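Local coordinates for protein TRAP dicarboxylate transporter, DctP subunit (Anaerococcus prevoti, PDB 4N91) that binds D-glucuronate, in both alpha and beta forms, as the extracytoplasmic solute-binding component of a probable TRAP-type transport system, at residues A[79-84]-A[90-95]; A[142-147]-A[249-254]; A[44-49]-A[66-71]; A[105-110]-A[179-184]; A[155-160]-A[217-222]. All blocks are in the same frame, centred on the assembly; numbering follows the deposited sequence.

Contact 1. Residues A[79-84]-A[90-95]; sequences DMVQLT and NICVAS
With chi1 at 80°, SG of C92 stands between its own backbone N and carbonyl carbon and rises from the strand toward the helix; T84 has OG1 beside its backbone N and CG2 anti to that N. OG1 of T84 consequently lies 3.4 Å from SG of C92, while CG2 of T84 rests 4.0 Å from the carbonyl O of N90. The hydroxyl has a defined acceptor inside its own helix: OG1 of T84 donates to O of M80 at 2.9 Å, from 36° above the carbonyl plane, and the backbone N of T84 reaches the same oxygen from the opposite face. Helix 77-86 packs on strand 91-95, which follows it after a short connection, at the middle of the mixed sheet of the solute-binding fold; the two short axes pass 8.1 Å apart at 145°. A valine in place of T84 would probably leave O of M80 without its second donor and take the hydroxyl away from beside the C92 sulfur. CB of selenomethionine M80 sits 4.0 Å from SG of C92. Further along, CG2 of V81 meets CB of A94 at 3.7 Å, just before S95, a pocket residue whose OG caps N of A97.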
# COMPACT_ATOMS: atom_id res chain seq x y z
N ASP A 79 3.72 -7.36 12.02
CA ASP A 79 4.64 -8.43 12.47
C ASP A 79 5.94 -8.34 11.60
O ASP A 79 7.07 -8.30 12.11
CB ASP A 79 4.06 -9.87 12.24
CG ASP A 79 2.96 -10.32 13.26
OD1 ASP A 79 2.76 -9.67 14.32
OD2 ASP A 79 2.29 -11.38 12.96
N MSE A 80 5.75 -8.32 10.28
CA MSE A 80 6.87 -8.39 9.34
C MSE A 80 7.76 -7.15 9.39
O MSE A 80 8.98 -7.28 9.29
CB MSE A 80 6.37 -8.62 7.91
CG MSE A 80 5.79 -9.98 7.72
SE MSE A 80 5.45 -10.37 5.82
CE MSE A 80 3.76 -9.39 5.64
N VAL A 81 7.18 -5.97 9.53
CA VAL A 81 8.00 -4.76 9.62
C VAL A 81 8.92 -4.87 10.85
O VAL A 81 10.12 -4.54 10.77
CB VAL A 81 7.16 -3.50 9.69
CG1 VAL A 81 8.05 -2.25 9.93
CG2 VAL A 81 6.37 -3.32 8.41
N GLN A 82 8.37 -5.36 11.96
CA GLN A 82 9.17 -5.51 13.17
C GLN A 82 10.27 -6.56 13.02
O GLN A 82 11.38 -6.37 13.52
CB GLN A 82 8.26 -5.79 14.39
CG GLN A 82 7.38 -4.59 14.72
CD GLN A 82 6.39 -4.87 15.83
OE1 GLN A 82 6.53 -4.36 16.94
NE2 GLN A 82 5.38 -5.69 15.52
N LEU A 83 9.99 -7.64 12.30
CA LEU A 83 11.00 -8.66 12.01
C LEU A 83 12.08 -8.09 11.09
O LEU A 83 13.23 -8.52 11.13
CB LEU A 83 10.40 -9.89 11.37
CG LEU A 83 9.45 -10.69 12.26
CD1 LEU A 83 8.84 -11.84 11.44
CD2 LEU A 83 10.19 -11.21 13.49
N THR A 84 11.69 -7.14 10.24
CA THR A 84 12.66 -6.52 9.33
C THR A 84 13.56 -5.57 10.10
O THR A 84 14.77 -5.48 9.84
CB THR A 84 11.95 -5.79 8.18
OG1 THR A 84 11.12 -6.72 7.48
CG2 THR A 84 12.96 -5.19 7.21
N ASN A 90 14.95 -10.21 5.97
CA ASN A 90 15.77 -9.22 5.28
C ASN A 90 14.95 -8.12 4.59
O ASN A 90 15.32 -6.96 4.58
CB ASN A 90 16.66 -9.91 4.24
CG ASN A 90 17.53 -11.01 4.85
OD1 ASN A 90 17.07 -12.14 5.08
ND2 ASN A 90 18.78 -10.67 5.15
N ILE A 91 13.82 -8.53 4.00
CA ILE A 91 13.03 -7.65 3.13
C ILE A 91 11.56 -7.98 3.37
O ILE A 91 11.20 -9.15 3.53
CB ILE A 91 13.32 -7.91 1.66
CG1 ILE A 91 14.78 -7.59 1.30
CG2 ILE A 91 12.35 -7.12 0.76
CD1 ILE A 91 15.23 -8.24 -0.00
N CYS A 92 10.73 -6.96 3.42
CA CYS A 92 9.29 -7.22 3.35
C CYS A 92 8.57 -6.12 2.62
O CYS A 92 9.14 -5.08 2.31
CB CYS A 92 8.70 -7.45 4.71
SG CYS A 92 8.33 -5.98 5.70
N VAL A 93 7.30 -6.36 2.36
CA VAL A 93 6.46 -5.36 1.74
C VAL A 93 5.49 -4.85 2.77
O VAL A 93 4.80 -5.64 3.41
CB VAL A 93 5.68 -5.94 0.53
CG1 VAL A 93 4.74 -4.91 -0.07
CG2 VAL A 93 6.63 -6.41 -0.55
N ALA A 94 5.43 -3.53 2.92
CA ALA A 94 4.51 -2.90 3.85
C ALA A 94 3.79 -1.75 3.17
O ALA A 94 4.39 -0.97 2.43
CB ALA A 94 5.27 -2.37 5.05
N SER A 95 2.49 -1.60 3.43
CA SER A 95 1.78 -0.45 2.93
C SER A 95 2.31 0.81 3.58
O SER A 95 2.63 0.83 4.77
CB SER A 95 0.28 -0.56 3.22
OG SER A 95 -0.42 0.58 2.78

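Contact 2. Residues A[142-147]-A[249-254]; sequences GFEGVT and SWLEGL
OE2 of E252 has two partners, water 2, which donates to it at 2.5 Å, and R259, through a salt bridge. The same water donates to OE2 of E144 at 2.6 Å, so one molecule joins two carboxylates whose OE2 atoms lie 3.2 Å apart, with the planes turned 88° against each other. Two acceptors so close would be expected to repel; the shared water, the guanidinium of R259 and the salt bridge from OE1 of E144 to R139 probably offset this. E144 reaches the spot with an extended chain beyond CG, chi2 180°. Alongside, CD2 of L251 comes within 3.2 Å of OE2 of E144, and the two side chains cross at about a right angle. CD2 of L251 also meets CG1 of V146 at 3.8 Å. A glutamine in place of E144 would probably leave R139 without its charge mate. At the other end, water 1 accepts from N of S249 at 2.9 Å and donates weakly to O of G142. The contact sets helix 248-253 against the outermost strand 143-149, the short axes 63° apart; strand 242-247 pairs with 143-149, and helix 256-290 covers V146 through F266.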
# COMPACT_ATOMS: atom_id res chain seq x y z
N GLY A 142 15.89 0.74 11.77
CA GLY A 142 16.35 -0.56 11.33
C GLY A 142 16.05 -0.92 9.87
O GLY A 142 16.45 -1.98 9.43
N PHE A 143 15.39 -0.04 9.14
CA PHE A 143 15.09 -0.34 7.74
C PHE A 143 15.07 0.87 6.81
O PHE A 143 14.99 2.02 7.24
CB PHE A 143 13.75 -1.10 7.64
CG PHE A 143 12.54 -0.30 8.08
CD1 PHE A 143 11.87 0.52 7.19
CD2 PHE A 143 12.04 -0.43 9.37
CE1 PHE A 143 10.74 1.24 7.59
CE2 PHE A 143 10.93 0.27 9.78
CZ PHE A 143 10.26 1.09 8.90
N GLU A 144 15.15 0.60 5.51
CA GLU A 144 14.96 1.64 4.53
C GLU A 144 14.17 1.12 3.35
O GLU A 144 14.22 -0.09 3.03
CB GLU A 144 16.28 2.26 4.10
CG GLU A 144 17.08 1.49 3.13
CD GLU A 144 18.39 2.21 2.76
OE1 GLU A 144 18.53 3.43 3.00
OE2 GLU A 144 19.30 1.54 2.26
N GLY A 145 13.42 2.02 2.74
CA GLY A 145 12.67 1.71 1.53
C GLY A 145 13.64 1.58 0.38
O GLY A 145 14.59 2.36 0.27
N VAL A 146 13.40 0.60 -0.48
CA VAL A 146 14.24 0.39 -1.65
C VAL A 146 13.49 0.55 -2.98
O VAL A 146 14.12 0.86 -4.01
CB VAL A 146 14.97 -0.97 -1.62
CG1 VAL A 146 15.96 -1.00 -0.44
CG2 VAL A 146 13.98 -2.14 -1.61
N THR A 147 12.17 0.38 -2.94
CA THR A 147 11.32 0.66 -4.09
C THR A 147 9.87 0.67 -3.62
O THR A 147 9.60 0.47 -2.44
CB THR A 147 11.54 -0.34 -5.27
OG1 THR A 147 10.89 0.16 -6.45
CG2 THR A 147 11.04 -1.70 -4.95
N SER A 249 21.07 -2.64 8.27
CA SER A 249 22.39 -3.23 8.51
C SER A 249 22.72 -4.28 7.47
O SER A 249 23.85 -4.33 6.94
CB SER A 249 22.46 -3.85 9.91
OG SER A 249 22.41 -2.83 10.88
N TRP A 250 21.73 -5.10 7.14
CA TRP A 250 21.92 -6.12 6.13
C TRP A 250 22.26 -5.52 4.77
O TRP A 250 23.22 -5.92 4.11
CB TRP A 250 20.67 -7.02 6.00
CG TRP A 250 20.79 -7.86 4.79
CD1 TRP A 250 21.64 -8.91 4.60
CD2 TRP A 250 20.05 -7.71 3.57
NE1 TRP A 250 21.48 -9.42 3.35
CE2 TRP A 250 20.52 -8.70 2.69
CE3 TRP A 250 19.06 -6.82 3.13
CZ2 TRP A 250 20.03 -8.84 1.39
CZ3 TRP A 250 18.57 -6.97 1.84
CH2 TRP A 250 19.05 -7.96 0.99
N LEU A 251 21.46 -4.55 4.35
CA LEU A 251 21.63 -3.99 3.02
C LEU A 251 23.00 -3.31 2.91
O LEU A 251 23.76 -3.54 1.96
CB LEU A 251 20.48 -3.02 2.72
CG LEU A 251 20.39 -2.50 1.28
CD1 LEU A 251 20.08 -3.63 0.35
CD2 LEU A 251 19.33 -1.43 1.19
N GLU A 252 23.33 -2.48 3.88
CA GLU A 252 24.59 -1.73 3.81
C GLU A 252 25.80 -2.62 4.03
O GLU A 252 26.93 -2.24 3.70
CB GLU A 252 24.58 -0.57 4.79
CG GLU A 252 23.54 0.50 4.43
CD GLU A 252 23.58 0.89 2.94
OE1 GLU A 252 24.68 1.01 2.38
OE2 GLU A 252 22.49 1.08 2.34
N GLY A 253 25.57 -3.80 4.59
CA GLY A 253 26.60 -4.80 4.78
C GLY A 253 26.98 -5.55 3.52
O GLY A 253 28.03 -6.19 3.47
N LEU A 254 26.14 -5.50 2.49
CA LEU A 254 26.45 -6.20 1.26
C LEU A 254 27.73 -5.67 0.60
O LEU A 254 27.95 -4.45 0.53
CB LEU A 254 25.31 -6.09 0.25
CG LEU A 254 24.00 -6.73 0.68
CD1 LEU A 254 22.96 -6.43 -0.37
CD2 LEU A 254 24.15 -8.22 0.85
O HOH W 1 19.51 -2.32 10.75
O HOH W 2 21.25 2.92 1.16

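Contact 3. Residues A[44-49]-A[66-71]; sequences PTHLGL and IQVYPS
The imidazole of H46 and the side chain of V68 meet at a slant: CG1 of V68 approaches the ring obliquely and lies 3.8 Å from ND1 of H46. P70 comes in at a similar slant, with its CB 3.9 Å from ND1 of H46. The ring thus touches both residues with its ND1-CE1 side, CE1 of H46 being 3.8 Å from CG1 of V68. That position follows from the first torsion, which sets CG of H46 anti to the backbone N (chi1 -171°) and swings the ring out from a helix residue whose CB does not itself aim at the strand. The nitrogen that meets these carbons is not left without a polar partner, because ND1 of H46 is hydrogen-bonded to NE2 of H37, whose ring meets that of H46 with planes at about 45°. V68 also meets L49: CG1 of V68 lies 4.1 Å from CB of L49, so the same methyl touches both the imidazole and the leucine, one helical turn apart. Helix 44-60 covering strand 64-69, which lies parallel to and beside strand 31-36, is the packing of a beta-alpha-beta crossover, here at the edge of the five-stranded sheet.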
# COMPACT_ATOMS: atom_id res chain seq x y z
N PRO A 44 0.19 -9.68 -8.13
CA PRO A 44 1.34 -8.99 -8.74
C PRO A 44 2.59 -8.89 -7.87
O PRO A 44 3.71 -8.98 -8.36
CB PRO A 44 0.78 -7.61 -9.03
CG PRO A 44 -0.64 -7.91 -9.39
CD PRO A 44 -1.05 -8.92 -8.35
N THR A 45 2.42 -8.61 -6.60
CA THR A 45 3.55 -8.54 -5.68
C THR A 45 4.32 -9.83 -5.55
O THR A 45 5.54 -9.82 -5.52
CB THR A 45 3.05 -8.01 -4.32
OG1 THR A 45 2.61 -6.67 -4.50
CG2 THR A 45 4.14 -8.08 -3.25
N HIS A 46 3.62 -10.96 -5.49
CA HIS A 46 4.31 -12.23 -5.47
C HIS A 46 5.05 -12.47 -6.80
O HIS A 46 6.20 -12.89 -6.80
CB HIS A 46 3.37 -13.39 -5.17
CG HIS A 46 4.08 -14.68 -4.93
ND1 HIS A 46 4.91 -14.89 -3.85
CD2 HIS A 46 4.14 -15.81 -5.66
CE1 HIS A 46 5.43 -16.10 -3.91
NE2 HIS A 46 4.97 -16.69 -5.00
N LEU A 47 4.39 -12.16 -7.92
CA LEU A 47 4.99 -12.35 -9.24
C LEU A 47 6.23 -11.46 -9.37
O LEU A 47 7.25 -11.89 -9.90
CB LEU A 47 4.00 -12.04 -10.35
CG LEU A 47 2.70 -12.84 -10.29
CD1 LEU A 47 1.76 -12.41 -11.41
CD2 LEU A 47 2.99 -14.30 -10.37
N GLY A 48 6.14 -10.22 -8.90
CA GLY A 48 7.31 -9.35 -8.91
C GLY A 48 8.45 -9.90 -8.05
O GLY A 48 9.63 -9.85 -8.42
N LEU A 49 8.11 -10.40 -6.88
CA LEU A 49 9.16 -10.91 -6.00
C LEU A 49 9.79 -12.19 -6.54
O LEU A 49 10.99 -12.42 -6.35
CB LEU A 49 8.64 -11.08 -4.57
CG LEU A 49 8.37 -9.79 -3.79
CD1 LEU A 49 7.58 -10.05 -2.54
CD2 LEU A 49 9.68 -9.08 -3.46
N ILE A 66 17.30 -16.79 -2.14
CA ILE A 66 16.20 -15.87 -1.79
C ILE A 66 14.92 -16.67 -1.57
O ILE A 66 14.50 -17.43 -2.45
CB ILE A 66 16.03 -14.79 -2.88
CG1 ILE A 66 17.21 -13.81 -2.79
CG2 ILE A 66 14.71 -14.07 -2.72
CD1 ILE A 66 17.30 -12.85 -3.94
N GLN A 67 14.33 -16.54 -0.39
CA GLN A 67 13.10 -17.26 -0.08
C GLN A 67 11.94 -16.31 0.14
O GLN A 67 12.02 -15.43 0.98
CB GLN A 67 13.31 -18.12 1.16
CG GLN A 67 14.36 -19.18 0.94
CD GLN A 67 14.65 -19.99 2.18
OE1 GLN A 67 14.11 -19.72 3.26
NE2 GLN A 67 15.53 -20.98 2.04
N VAL A 68 10.87 -16.48 -0.65
CA VAL A 68 9.75 -15.56 -0.63
C VAL A 68 8.60 -16.24 0.13
O VAL A 68 8.22 -17.35 -0.18
CB VAL A 68 9.30 -15.16 -2.05
CG1 VAL A 68 8.11 -14.19 -1.98
CG2 VAL A 68 10.43 -14.58 -2.83
N TYR A 69 8.10 -15.55 1.15
CA TYR A 69 7.04 -16.05 2.00
C TYR A 69 5.76 -15.23 1.79
O TYR A 69 5.62 -14.13 2.34
CB TYR A 69 7.45 -15.97 3.47
CG TYR A 69 8.61 -16.87 3.85
CD1 TYR A 69 9.92 -16.48 3.62
CD2 TYR A 69 8.38 -18.11 4.44
CE1 TYR A 69 10.98 -17.30 3.96
CE2 TYR A 69 9.44 -18.93 4.78
CZ TYR A 69 10.73 -18.52 4.52
OH TYR A 69 11.80 -19.32 4.86
N PRO A 70 4.82 -15.77 1.01
CA PRO A 70 3.59 -15.04 0.72
C PRO A 70 2.55 -15.17 1.84
O PRO A 70 2.83 -15.81 2.86
CB PRO A 70 3.08 -15.73 -0.54
CG PRO A 70 3.45 -17.15 -0.30
CD PRO A 70 4.83 -17.09 0.34
N SER A 71 1.40 -14.55 1.63
CA SER A 71 0.18 -14.79 2.43
C SER A 71 0.38 -14.81 3.95
O SER A 71 -0.17 -15.66 4.70
CB SER A 71 -0.50 -16.06 1.95
OG SER A 71 0.40 -17.13 2.01

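Contact 4. Residues A[105-110]-A[179-184]; sequences VWEIFN and SPTNVR
N110 closes a turn with its backbone N bonded to O of E107 at 3.0 Å, and its CA faces that of T181, in the first turn of helix 180-188, across 6.9 Å. The closest touch is made by one methyl: CG2 of T181 lies 3.5 Å from the carbonyl O of N110 and 4.0 Å from CB of N110. With chi1 at -71°, T181 carries this methyl anti to its backbone N and holds OG1 beside that N. E100 ties the two segments together without any direct hydrogen bond between them: its OE1 is hydrogen-bonded both to OG1 of T181 and to ND2 of N110, and its OE2 to OG of S179, the residue at the N-cap position of helix 180-188. A second indirect link runs through water 3, which lies 3.0 Å from OD1 of N182 and makes a weak bond to OD1 of N110 at 2.9 Å; the water has more acceptors around it than protons, so not all of these bonds can hold at once, whereas Q238 bridges O of N110 and ND2 of N182 through its own amide. On the flanks, helix 301-317 packs L310 on T181 and V314 on E107, while helix 96-99, through N96, touches F109 and bonds to OD1 of N110.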
# COMPACT_ATOMS: atom_id res chain seq x y z
N VAL A 105 7.33 11.09 8.63
CA VAL A 105 7.45 11.64 7.29
C VAL A 105 6.75 10.76 6.24
O VAL A 105 6.38 11.25 5.17
CB VAL A 105 8.91 11.92 6.89
CG1 VAL A 105 9.60 10.67 6.41
CG2 VAL A 105 8.95 12.99 5.81
N TRP A 106 6.53 9.48 6.54
CA TRP A 106 5.81 8.63 5.58
C TRP A 106 4.36 9.10 5.37
O TRP A 106 3.71 8.75 4.39
CB TRP A 106 5.80 7.17 5.98
CG TRP A 106 7.12 6.49 6.06
CD1 TRP A 106 7.90 6.36 7.18
CD2 TRP A 106 7.81 5.80 5.01
NE1 TRP A 106 9.03 5.65 6.89
CE2 TRP A 106 9.02 5.31 5.57
CE3 TRP A 106 7.54 5.56 3.67
CZ2 TRP A 106 9.93 4.57 4.82
CZ3 TRP A 106 8.46 4.84 2.93
CH2 TRP A 106 9.63 4.36 3.51
N GLU A 107 3.87 9.91 6.31
CA GLU A 107 2.51 10.47 6.26
C GLU A 107 2.20 11.10 4.93
O GLU A 107 1.04 11.18 4.56
CB GLU A 107 2.37 11.61 7.28
CG GLU A 107 2.12 11.17 8.66
CD GLU A 107 2.20 12.31 9.65
OE1 GLU A 107 2.85 13.38 9.37
OE2 GLU A 107 1.64 12.11 10.74
N ILE A 108 3.21 11.63 4.26
CA ILE A 108 2.98 12.38 3.02
C ILE A 108 2.13 11.60 2.00
O ILE A 108 1.17 12.15 1.43
CB ILE A 108 4.32 12.86 2.39
CG1 ILE A 108 4.08 13.70 1.13
CG2 ILE A 108 5.26 11.71 2.05
CD1 ILE A 108 3.38 14.98 1.38
N PHE A 109 2.46 10.34 1.78
CA PHE A 109 1.74 9.56 0.76
C PHE A 109 0.42 8.95 1.26
O PHE A 109 -0.27 8.27 0.51
CB PHE A 109 2.61 8.45 0.17
CG PHE A 109 3.90 8.93 -0.40
CD1 PHE A 109 3.95 10.00 -1.28
CD2 PHE A 109 5.09 8.31 -0.06
CE1 PHE A 109 5.16 10.42 -1.78
CE2 PHE A 109 6.30 8.74 -0.57
CZ PHE A 109 6.33 9.80 -1.41
N ASN A 110 0.09 9.19 2.52
CA ASN A 110 -1.20 8.75 3.08
C ASN A 110 -2.28 9.83 3.04
O ASN A 110 -3.42 9.59 3.44
CB ASN A 110 -1.02 8.27 4.52
CG ASN A 110 -0.14 7.04 4.59
OD1 ASN A 110 -0.09 6.27 3.64
ND2 ASN A 110 0.60 6.89 5.69
N SER A 179 -3.25 2.74 10.95
CA SER A 179 -2.80 4.01 10.43
C SER A 179 -3.59 5.15 11.07
O SER A 179 -4.79 5.30 10.82
CB SER A 179 -3.09 4.02 8.92
OG SER A 179 -2.95 5.33 8.39
N PRO A 180 -2.93 5.95 11.92
CA PRO A 180 -3.67 7.08 12.52
C PRO A 180 -4.26 8.04 11.49
O PRO A 180 -5.34 8.59 11.73
CB PRO A 180 -2.63 7.76 13.41
CG PRO A 180 -1.61 6.66 13.71
CD PRO A 180 -1.58 5.79 12.48
N THR A 181 -3.63 8.18 10.34
CA THR A 181 -4.18 9.03 9.28
C THR A 181 -5.54 8.52 8.83
O THR A 181 -6.52 9.28 8.76
CB THR A 181 -3.21 9.10 8.08
OG1 THR A 181 -2.08 9.87 8.47
CG2 THR A 181 -3.89 9.73 6.88
N ASN A 182 -5.64 7.21 8.59
CA ASN A 182 -6.90 6.64 8.16
C ASN A 182 -7.96 6.65 9.24
O ASN A 182 -9.15 6.79 8.94
CB ASN A 182 -6.70 5.24 7.59
CG ASN A 182 -6.09 5.29 6.19
OD1 ASN A 182 -4.89 5.37 6.03
ND2 ASN A 182 -6.96 5.30 5.18
N VAL A 183 -7.57 6.49 10.49
CA VAL A 183 -8.55 6.64 11.57
C VAL A 183 -9.16 8.05 11.56
O VAL A 183 -10.37 8.22 11.64
CB VAL A 183 -7.92 6.33 12.91
CG1 VAL A 183 -8.87 6.70 14.05
CG2 VAL A 183 -7.54 4.86 12.97
N ARG A 184 -8.30 9.07 11.46
CA ARG A 184 -8.77 10.44 11.41
C ARG A 184 -9.66 10.68 10.18
O ARG A 184 -10.66 11.38 10.25
CB ARG A 184 -7.60 11.41 11.42
CG ARG A 184 -7.99 12.86 11.35
CD ARG A 184 -8.81 13.32 12.53
NE ARG A 184 -9.03 14.76 12.45
CZ ARG A 184 -10.06 15.40 12.98
NH1 ARG A 184 -10.99 14.73 13.67
NH2 ARG A 184 -10.17 16.71 12.82
O HOH W 3 -2.87 5.36 3.75

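Contact 5. Residues A[155-160]-A[217-222]; sequences SFYTKD and EMSLTD
One face of the Y157 ring is covered by CD2 of L220, which lies 4.2 Å from the ring centroid and 15° off its normal, the geometry of a CH-pi contact. The methyl is displaced toward the rim on the CG side, with CD2 of L220 4.1 Å from CG of Y157. At the far end of the tyrosine, CB of S219 approaches the ring obliquely and sits 3.4 Å from OH of Y157. Consecutive residues of segment 217-222 thus take both ends of the tyrosine, L220 near its root and S219 by the hydroxyl. Y157 reaches them through a chi1 of 48°, which places CG between the backbone N and carbonyl carbon and sends the ring toward the helix; the tyrosine and leucine side chains run side by side but point opposite ways. The buried phenol oxygen finds its polar partner outside the two segments, in a hydrogen bond between OH of Y157 and ND1 of H225. The contact borders the sugar site: the side chain of S219 is about 5 Å from bound glucuronate and about 3 Å from that of N215, a ligand-binding residue. Around it, strand 154-158 runs between strands 212-215 and 231-238, antiparallel to each; A213 and N215 of the former touch Y157, Y232 of the latter touches L220, and helix 256-290 packs on E217 and T221.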
# COMPACT_ATOMS: atom_id res chain seq x y z
N SER A 155 -10.99 2.67 -2.35
CA SER A 155 -12.36 3.13 -2.32
C SER A 155 -13.17 2.28 -1.34
O SER A 155 -12.81 1.13 -1.11
CB SER A 155 -12.98 2.94 -3.69
OG SER A 155 -12.48 3.89 -4.62
N PHE A 156 -14.30 2.81 -0.88
CA PHE A 156 -15.16 2.10 0.07
C PHE A 156 -15.96 0.97 -0.56
O PHE A 156 -16.50 1.09 -1.66
CB PHE A 156 -16.12 3.10 0.74
CG PHE A 156 -15.42 4.07 1.63
CD1 PHE A 156 -14.83 3.63 2.79
CD2 PHE A 156 -15.33 5.42 1.31
CE1 PHE A 156 -14.14 4.52 3.61
CE2 PHE A 156 -14.66 6.29 2.12
CZ PHE A 156 -14.05 5.85 3.26
N TYR A 157 -16.07 -0.13 0.18
CA TYR A 157 -17.03 -1.17 -0.18
C TYR A 157 -17.73 -1.63 1.10
O TYR A 157 -17.16 -1.66 2.18
CB TYR A 157 -16.40 -2.34 -0.92
CG TYR A 157 -15.12 -2.94 -0.33
CD1 TYR A 157 -13.88 -2.43 -0.66
CD2 TYR A 157 -15.17 -4.04 0.53
CE1 TYR A 157 -12.71 -2.99 -0.16
CE2 TYR A 157 -14.02 -4.59 1.04
CZ TYR A 157 -12.79 -4.08 0.68
OH TYR A 157 -11.62 -4.64 1.16
N THR A 158 -19.00 -1.97 0.94
CA THR A 158 -19.84 -2.27 2.06
C THR A 158 -20.78 -3.44 1.74
O THR A 158 -20.99 -3.79 0.58
CB THR A 158 -20.71 -1.05 2.38
OG1 THR A 158 -21.36 -0.64 1.18
CG2 THR A 158 -19.88 0.12 2.92
N LYS A 159 -21.32 -4.03 2.80
CA LYS A 159 -22.23 -5.16 2.69
C LYS A 159 -23.68 -4.78 2.46
O LYS A 159 -24.33 -5.31 1.55
CB LYS A 159 -22.12 -5.99 3.99
CG LYS A 159 -23.04 -7.19 4.03
CD LYS A 159 -22.66 -8.09 5.20
CE LYS A 159 -23.46 -9.38 5.21
NZ LYS A 159 -24.90 -9.07 5.37
N ASP A 160 -24.21 -3.91 3.31
CA ASP A 160 -25.66 -3.73 3.41
C ASP A 160 -26.19 -2.53 2.70
O ASP A 160 -27.29 -2.57 2.17
CB ASP A 160 -26.09 -3.64 4.87
CG ASP A 160 -26.04 -4.99 5.58
OD1 ASP A 160 -26.20 -6.03 4.89
OD2 ASP A 160 -25.82 -5.01 6.81
N GLU A 217 -9.53 -2.98 -6.01
CA GLU A 217 -10.43 -4.04 -6.44
C GLU A 217 -9.94 -5.46 -6.18
O GLU A 217 -10.75 -6.37 -6.12
CB GLU A 217 -10.75 -3.87 -7.92
CG GLU A 217 -11.34 -2.50 -8.26
CD GLU A 217 -10.32 -1.45 -8.69
OE1 GLU A 217 -9.16 -1.44 -8.19
OE2 GLU A 217 -10.69 -0.62 -9.56
N MSE A 218 -8.63 -5.63 -6.03
CA MSE A 218 -8.06 -6.95 -5.82
C MSE A 218 -8.49 -7.56 -4.49
O MSE A 218 -8.54 -8.77 -4.33
CB MSE A 218 -6.54 -6.91 -5.96
CG MSE A 218 -6.06 -6.95 -7.39
SE MSE A 218 -6.22 -8.76 -7.99
CE MSE A 218 -4.52 -9.60 -7.56
N SER A 219 -8.83 -6.71 -3.52
CA SER A 219 -9.35 -7.19 -2.25
C SER A 219 -10.64 -7.96 -2.45
O SER A 219 -10.93 -8.86 -1.67
CB SER A 219 -9.65 -6.02 -1.29
OG SER A 219 -8.45 -5.53 -0.71
N LEU A 220 -11.45 -7.56 -3.42
CA LEU A 220 -12.75 -8.17 -3.61
C LEU A 220 -12.62 -9.62 -4.07
O LEU A 220 -13.43 -10.45 -3.73
CB LEU A 220 -13.55 -7.42 -4.67
CG LEU A 220 -13.90 -5.97 -4.37
CD1 LEU A 220 -14.51 -5.28 -5.58
CD2 LEU A 220 -14.85 -5.92 -3.18
N THR A 221 -11.59 -9.87 -4.88
CA THR A 221 -11.49 -11.13 -5.61
C THR A 221 -10.40 -12.00 -5.00
O THR A 221 -10.69 -13.07 -4.47
CB THR A 221 -11.27 -10.86 -7.12
OG1 THR A 221 -10.12 -10.02 -7.29
CG2 THR A 221 -12.50 -10.20 -7.73
N ASP A 222 -9.17 -11.49 -5.00
CA ASP A 222 -8.05 -12.26 -4.50
C ASP A 222 -8.22 -12.60 -3.02
O ASP A 222 -7.82 -13.69 -2.56
CB ASP A 222 -6.75 -11.48 -4.73
CG ASP A 222 -5.57 -12.40 -4.94
OD1 ASP A 222 -5.73 -13.44 -5.63
OD2 ASP A 222 -4.49 -12.09 -4.41

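Contacts 1, 2 and 3 all place helices against one five-stranded sheet: contact 1 at its middle strand 91-95, contacts 2 and 3 at the outermost strands 143-149 and 64-69. Contacts 1 and 2 touch through V81 with F143 and through N90 and I91 with W250, contacts 1 and 3 through V93 with T45 and L49. Contact 5 belongs to the four-stranded sheet, yet it meets contact 3 where P44 touches selenomethionine M218. Contact 4 touches none of the others. Contacts 1, 3, 4 and 5 are buried, whereas contact 2 is only partly so, and it alone brings carboxylates together over water. Apolar touches prevail in contacts 1, 3 and 5; polar bridges dominate contact 4.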